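PDB 5IE2: oxalate--CoA ligase from Arabidopsis thaliana, which belongs to the ANL family of AMP-binding enzymes, with a large N-terminal and a small C-terminal domain, and holds adenosine-5'-triphosphate in a pocket. Local coordinates for residues H405-G408 against E412-N415; Q438-G443 against D491-T496. One frame throughout, in Å; residues are numbered along the deposited sequence.

Contact 1 of 2, residues H405-G408 against E412-N415; sequences HLVG and ELIN. With ATP (adenosine-5'-triphosphate), chain C.
Val407 and Gly408 meet Leu413 near the end of strand 404-409, where the chain bends round a corner, and the residues leading up to that corner give the strand a second task. At His405, NE2 is hydrogen-bonded to Asp399 OD2 and the imidazole stacks on Tyr397; Tyr397 belongs to the antiparallel neighbour 394-398, and Asp399 follows directly after that strand. Leu406 serves the ligand. Its CG is anti to the carbonyl carbon (chi1 -67°), and CD1 stands above the plane of the adenine, 3.6 Å from ATP C2, as a purely apolar lid over that part of the base.

Val407 turns to the second segment. With CG1 anti to the backbone N (chi1 178°), this branch lies 4.0 Å from Leu413 CD2, the two side chains crossing at about a right angle. The same methyl, Leu413 CD2, lies 3.8 Å from Val407 O, a carbonyl already engaged by Ser422 OG. Val407 and Gly408 both face Ile395 and form a classic beta bulge, which breaks the regular pairing near the end of the strand. The sequence running from here through Leu413 matches the motif at which ANL enzymes pass from the large domain to the small one, and the bulge sits at its start.

Gly408 has a backbone (phi 152°) seldom adopted by residues with a side chain, and Leu413 CD2 comes to 4.0 Å from Gly408 CA. The CA atoms of Gly408 and Leu413 are 6.3 Å apart. No hydrogen bond crosses between the segments, so a single leucine branch spans the corner by van der Waals contact. Ile395 completes the apolar cluster, touching the side chains of both Val407 and Leu413.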
loop_
_atom_site.group_PDB
_atom_site.type_symbol
_atom_site.label_atom_id
_atom_site.label_comp_id
_atom_site.label_asym_id
_atom_site.label_seq_id
_atom_site.Cartn_x
_atom_site.Cartn_y
_atom_site.Cartn_z
ATOM N N HIS A 405 12.566 -8.093 -12.356
ATOM C CA HIS A 405 11.479 -8.003 -13.305
ATOM C C HIS A 405 10.431 -9.021 -12.935
ATOM O O HIS A 405 10.732 -10.210 -12.939
ATOM C CB HIS A 405 11.957 -8.294 -14.736
ATOM C CG HIS A 405 13.033 -7.370 -15.210
ATOM N ND1 HIS A 405 12.790 -6.359 -16.123
ATOM C CD2 HIS A 405 14.347 -7.288 -14.890
ATOM C CE1 HIS A 405 13.910 -5.683 -16.329
ATOM N NE2 HIS A 405 14.874 -6.244 -15.613
ATOM N N LEU A 406 9.217 -8.574 -12.631
ATOM C CA LEU A 406 8.143 -9.510 -12.254
ATOM C C LEU A 406 7.389 -10.069 -13.452
ATOM O O LEU A 406 7.091 -9.364 -14.424
ATOM C CB LEU A 406 7.166 -8.813 -11.315
ATOM C CG LEU A 406 7.789 -8.469 -9.967
ATOM C CD1 LEU A 406 6.821 -7.489 -9.269
ATOM C CD2 LEU A 406 8.079 -9.676 -9.097
ATOM N N VAL A 407 7.077 -11.353 -13.395
ATOM C CA VAL A 407 6.352 -12.025 -14.467
ATOM C C VAL A 407 4.902 -12.159 -14.030
ATOM O O VAL A 407 3.972 -12.017 -14.841
ATOM C CB VAL A 407 6.993 -13.424 -14.782
ATOM C CG1 VAL A 407 6.227 -14.161 -15.843
ATOM C CG2 VAL A 407 8.417 -13.234 -15.216
ATOM N N GLY A 408 4.706 -12.433 -12.745
ATOM C CA GLY A 408 3.340 -12.406 -12.236
ATOM C C GLY A 408 3.180 -13.342 -11.047
ATOM O O GLY A 408 4.114 -14.048 -10.686
ATOM N N GLU A 412 -1.653 -16.685 -11.168
ATOM C CA GLU A 412 -2.247 -15.900 -12.247
ATOM C C GLU A 412 -1.633 -16.139 -13.607
ATOM O O GLU A 412 -2.233 -15.724 -14.607
ATOM C CB GLU A 412 -2.157 -14.400 -11.925
ATOM C CG GLU A 412 -3.247 -13.994 -10.959
ATOM C CD GLU A 412 -3.250 -12.518 -10.620
ATOM O OE1 GLU A 412 -2.416 -11.737 -11.170
ATOM O OE2 GLU A 412 -4.098 -12.144 -9.782
ATOM N N LEU A 413 -0.467 -16.808 -13.667
ATOM C CA LEU A 413 0.166 -17.088 -14.954
ATOM C C LEU A 413 -0.742 -18.001 -15.761
ATOM O O LEU A 413 -1.396 -18.906 -15.207
ATOM C CB LEU A 413 1.527 -17.737 -14.797
ATOM C CG LEU A 413 2.567 -16.938 -13.990
ATOM C CD1 LEU A 413 3.913 -17.668 -13.987
ATOM C CD2 LEU A 413 2.740 -15.562 -14.581
ATOM N N ILE A 414 -0.774 -17.800 -17.067
ATOM C CA ILE A 414 -1.718 -18.537 -17.898
ATOM C C ILE A 414 -1.051 -19.685 -18.611
ATOM O O ILE A 414 -0.153 -19.497 -19.423
ATOM C CB ILE A 414 -2.387 -17.566 -18.881
ATOM C CG1 ILE A 414 -3.096 -16.481 -18.096
ATOM C CG2 ILE A 414 -3.351 -18.296 -19.789
ATOM C CD1 ILE A 414 -3.591 -15.337 -18.939
ATOM N N ASN A 415 -1.454 -20.906 -18.291
ATOM C CA ASN A 415 -0.754 -22.041 -18.861
ATOM C C ASN A 415 -1.458 -22.588 -20.114
ATOM O O ASN A 415 -2.314 -23.478 -20.036
ATOM C CB ASN A 415 -0.574 -23.130 -17.808
ATOM C CG ASN A 415 0.454 -24.167 -18.229
ATOM O OD1 ASN A 415 0.838 -24.239 -19.405
ATOM N ND2 ASN A 415 0.918 -24.971 -17.271
HETATM P PG ATP C . -3.508 -11.843 -1.229
HETATM O O1G ATP C . -3.523 -12.754 -2.457
HETATM O O2G ATP C . -4.685 -12.034 -0.340
HETATM O O3G ATP C . -2.190 -11.962 -0.467
HETATM P PB ATP C . -2.387 -9.451 -2.393
HETATM O O1B ATP C . -2.898 -8.486 -3.441
HETATM O O2B ATP C . -1.299 -10.415 -2.708
HETATM O O3B ATP C . -3.628 -10.294 -1.727
HETATM P PA ATP C . -0.930 -7.269 -1.037
HETATM O O1A ATP C . 0.069 -7.605 0.061
HETATM O O2A ATP C . -1.779 -6.064 -0.915
HETATM O O3A ATP C . -1.952 -8.515 -1.125
HETATM O "O5'" ATP C . -0.171 -7.316 -2.446
HETATM C "C5'" ATP C . 1.205 -7.738 -2.617
HETATM C "C4'" ATP C . 1.308 -8.296 -4.047
HETATM O "O4'" ATP C . 1.157 -7.213 -4.984
HETATM C "C3'" ATP C . 2.680 -8.801 -4.370
HETATM O "O3'" ATP C . 2.834 -10.128 -3.873
HETATM C "C2'" ATP C . 2.716 -8.744 -5.883
HETATM O "O2'" ATP C . 1.931 -9.825 -6.412
HETATM C "C1'" ATP C . 1.923 -7.497 -6.141
HETATM N N9 ATP C . 2.782 -6.317 -6.403
HETATM C C8 ATP C . 3.212 -5.388 -5.540
HETATM N N7 ATP C . 3.960 -4.459 -6.211
HETATM C C5 ATP C . 3.962 -4.829 -7.533
HETATM C C6 ATP C . 4.540 -4.280 -8.781
HETATM N N6 ATP C . 5.235 -3.095 -8.753
HETATM N N1 ATP C . 4.293 -4.968 -9.920
HETATM C C2 ATP C . 3.564 -6.108 -9.940
HETATM N N3 ATP C . 3.010 -6.674 -8.836
HETATM C C4 ATP C . 3.190 -6.048 -7.638
#

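Contact 2 of 2, residues Q438-G443 against D491-T496; sequences QGVAFG and DNLPKT
Gln438 OE1, at the end of a side chain whose CG packs on Leu493, accepts the N-H of Gly439 at 3.0 Å from Gly439 N, with an N-H...O angle of 154°. The donor lies in the carbonyl plane on a lone pair. This local bond depends on the shape of the chain: CG runs anti to the backbone N, and a bend at chi2 (62°) folds the amide back over the strand. The other end of the amide is also used, since NE2 is hydrogen-bonded to OE1 of Gln265 in helix 261-273. Two bonds on its two ends thus fix the rotation of the amide, and its aliphatic part is left to meet the loop.

The loop's contribution is Leu493, whose two methyls part to reach different residues. CD2 lies 3.9 Å from Gln438 CG, and CD1 lies 4.0 Å from Val440 CG1, a branch that occupies the crowded position between backbone N and carbonyl carbon. Val440 CG1 also rests against the branch point, 4.1 Å from Leu493 CG. Gln438 and Val440 point to the same side of strand 436-446, with Gly439 between them, and the leucine straddles this pair. Ile458 of the adjoining strand touches Leu493, and Val506 of helix 503-510 covers Val440.

One face of the small domain's sheet, at its outer strand, is covered in part by the segment that runs from strand 487-489 towards helix 503-510. Further along, Thr496 OG1 is hydrogen-bonded to the backbone N of Lys500, a residue of the ATP pocket. Across the two segments no polar bond forms: the loop is held against the strand by shape and apolar burial, while the polar end of Gln438 is turned to Gly439 and Gln265.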
loop_
_atom_site.group_PDB
_atom_site.type_symbol
_atom_site.label_atom_id
_atom_site.label_comp_id
_atom_site.label_asym_id
_atom_site.label_seq_id
_atom_site.Cartn_x
_atom_site.Cartn_y
_atom_site.Cartn_z
ATOM N N GLN A 438 -8.449 1.791 -19.970
ATOM C CA GLN A 438 -8.048 0.803 -18.980
ATOM C C GLN A 438 -8.086 -0.611 -19.558
ATOM O O GLN A 438 -8.847 -0.884 -20.471
ATOM C CB GLN A 438 -8.924 0.882 -17.720
ATOM C CG GLN A 438 -8.476 -0.071 -16.599
ATOM C CD GLN A 438 -7.041 0.223 -16.056
ATOM O OE1 GLN A 438 -6.020 -0.185 -16.655
ATOM N NE2 GLN A 438 -6.976 0.912 -14.890
ATOM N N GLY A 439 -7.257 -1.519 -19.061
ATOM C CA GLY A 439 -7.289 -2.886 -19.612
ATOM C C GLY A 439 -6.774 -3.941 -18.646
ATOM O O GLY A 439 -5.877 -3.638 -17.844
ATOM N N VAL A 440 -7.295 -5.170 -18.718
ATOM C CA VAL A 440 -6.847 -6.214 -17.796
ATOM C C VAL A 440 -6.925 -7.562 -18.501
ATOM O O VAL A 440 -7.938 -7.891 -19.135
ATOM C CB VAL A 440 -7.687 -6.274 -16.464
ATOM C CG1 VAL A 440 -9.163 -6.485 -16.783
ATOM C CG2 VAL A 440 -7.184 -7.393 -15.533
ATOM N N ALA A 441 -5.840 -8.329 -18.446
ATOM C CA ALA A 441 -5.827 -9.669 -19.036
ATOM C C ALA A 441 -6.017 -10.710 -17.958
ATOM O O ALA A 441 -5.656 -10.458 -16.812
ATOM C CB ALA A 441 -4.502 -9.940 -19.801
ATOM N N PHE A 442 -6.509 -11.896 -18.331
ATOM C CA PHE A 442 -6.825 -12.924 -17.340
ATOM C C PHE A 442 -6.973 -14.292 -17.986
ATOM O O PHE A 442 -7.287 -14.409 -19.182
ATOM C CB PHE A 442 -8.108 -12.553 -16.551
ATOM C CG PHE A 442 -9.333 -12.315 -17.416
ATOM C CD1 PHE A 442 -10.161 -13.371 -17.755
ATOM C CD2 PHE A 442 -9.674 -11.040 -17.841
ATOM C CE1 PHE A 442 -11.298 -13.169 -18.537
ATOM C CE2 PHE A 442 -10.813 -10.828 -18.618
ATOM C CZ PHE A 442 -11.616 -11.903 -18.973
ATOM N N GLY A 443 -6.719 -15.343 -17.199
ATOM C CA GLY A 443 -6.781 -16.705 -17.699
ATOM C C GLY A 443 -8.206 -17.243 -17.617
ATOM O O GLY A 443 -8.987 -16.829 -16.774
ATOM N N ASP A 491 -17.577 -0.662 -19.466
ATOM C CA ASP A 491 -17.566 0.726 -19.009
ATOM C C ASP A 491 -16.918 0.842 -17.626
ATOM O O ASP A 491 -16.557 1.937 -17.168
ATOM C CB ASP A 491 -19.008 1.267 -18.988
ATOM C CG ASP A 491 -19.950 0.440 -18.079
ATOM O OD1 ASP A 491 -19.860 -0.813 -18.036
ATOM O OD2 ASP A 491 -20.830 1.051 -17.432
ATOM N N ASN A 492 -16.762 -0.306 -16.974
ATOM C CA ASN A 492 -16.222 -0.340 -15.632
ATOM C C ASN A 492 -15.562 -1.660 -15.215
ATOM O O ASN A 492 -16.058 -2.756 -15.518
ATOM C CB ASN A 492 -17.336 -0.002 -14.645
ATOM C CG ASN A 492 -16.795 0.388 -13.287
ATOM O OD1 ASN A 492 -16.815 -0.413 -12.349
ATOM N ND2 ASN A 492 -16.266 1.610 -13.183
ATOM N N LEU A 493 -14.438 -1.549 -14.503
ATOM C CA LEU A 493 -13.836 -2.727 -13.894
ATOM C C LEU A 493 -13.836 -2.584 -12.381
ATOM O O LEU A 493 -13.498 -1.514 -11.856
ATOM C CB LEU A 493 -12.377 -2.970 -14.345
ATOM C CG LEU A 493 -11.780 -3.582 -15.624
ATOM C CD1 LEU A 493 -12.684 -4.669 -16.175
ATOM C CD2 LEU A 493 -11.450 -2.571 -16.670
ATOM N N PRO A 494 -14.163 -3.673 -11.674
ATOM C CA PRO A 494 -14.032 -3.683 -10.217
ATOM C C PRO A 494 -12.567 -3.502 -9.740
ATOM O O PRO A 494 -11.628 -4.140 -10.258
ATOM C CB PRO A 494 -14.565 -5.073 -9.831
ATOM C CG PRO A 494 -14.449 -5.892 -11.105
ATOM C CD PRO A 494 -14.721 -4.932 -12.200
ATOM N N LYS A 495 -12.380 -2.621 -8.759
ATOM C CA LYS A 495 -11.093 -2.555 -8.071
ATOM C C LYS A 495 -11.271 -2.543 -6.558
ATOM O O LYS A 495 -12.314 -2.131 -6.046
ATOM C CB LYS A 495 -10.241 -1.357 -8.523
ATOM C CG LYS A 495 -10.931 -0.058 -8.815
ATOM C CD LYS A 495 -10.027 0.758 -9.768
ATOM C CE LYS A 495 -10.595 2.145 -10.115
ATOM N NZ LYS A 495 -10.432 3.131 -9.000
ATOM N N THR A 496 -10.243 -3.035 -5.866
ATOM C CA THR A 496 -10.204 -3.054 -4.411
ATOM C C THR A 496 -10.162 -1.649 -3.831
ATOM O O THR A 496 -10.030 -0.651 -4.562
ATOM C CB THR A 496 -8.990 -3.825 -3.905
ATOM O OG1 THR A 496 -7.791 -3.132 -4.286
ATOM C CG2 THR A 496 -8.988 -5.224 -4.473
#

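In the fold
Contact 1 closes before contact 2 opens, and their centres lie about 17 Å apart on the same side of the chain's centre. Contact 1 joins the antiparallel sheet that holds strand 404-409 to the short strand 414-416; contact 2 lies wholly in the C-terminal domain, on strand 436-446. The two touch through Ile414 CD1, which packs 3.6 Å from Gly443 N, and Ile414 also reaches strand 450-459 of the same small sheet. Arg503 adds a further tie, bonded to Ala441 O and in a long, weak ion pair with Glu412. The chain thus passes from the strand beside the adenine into the small domain's packing within a few residues, consistent with the domain junction of ANL enzymes.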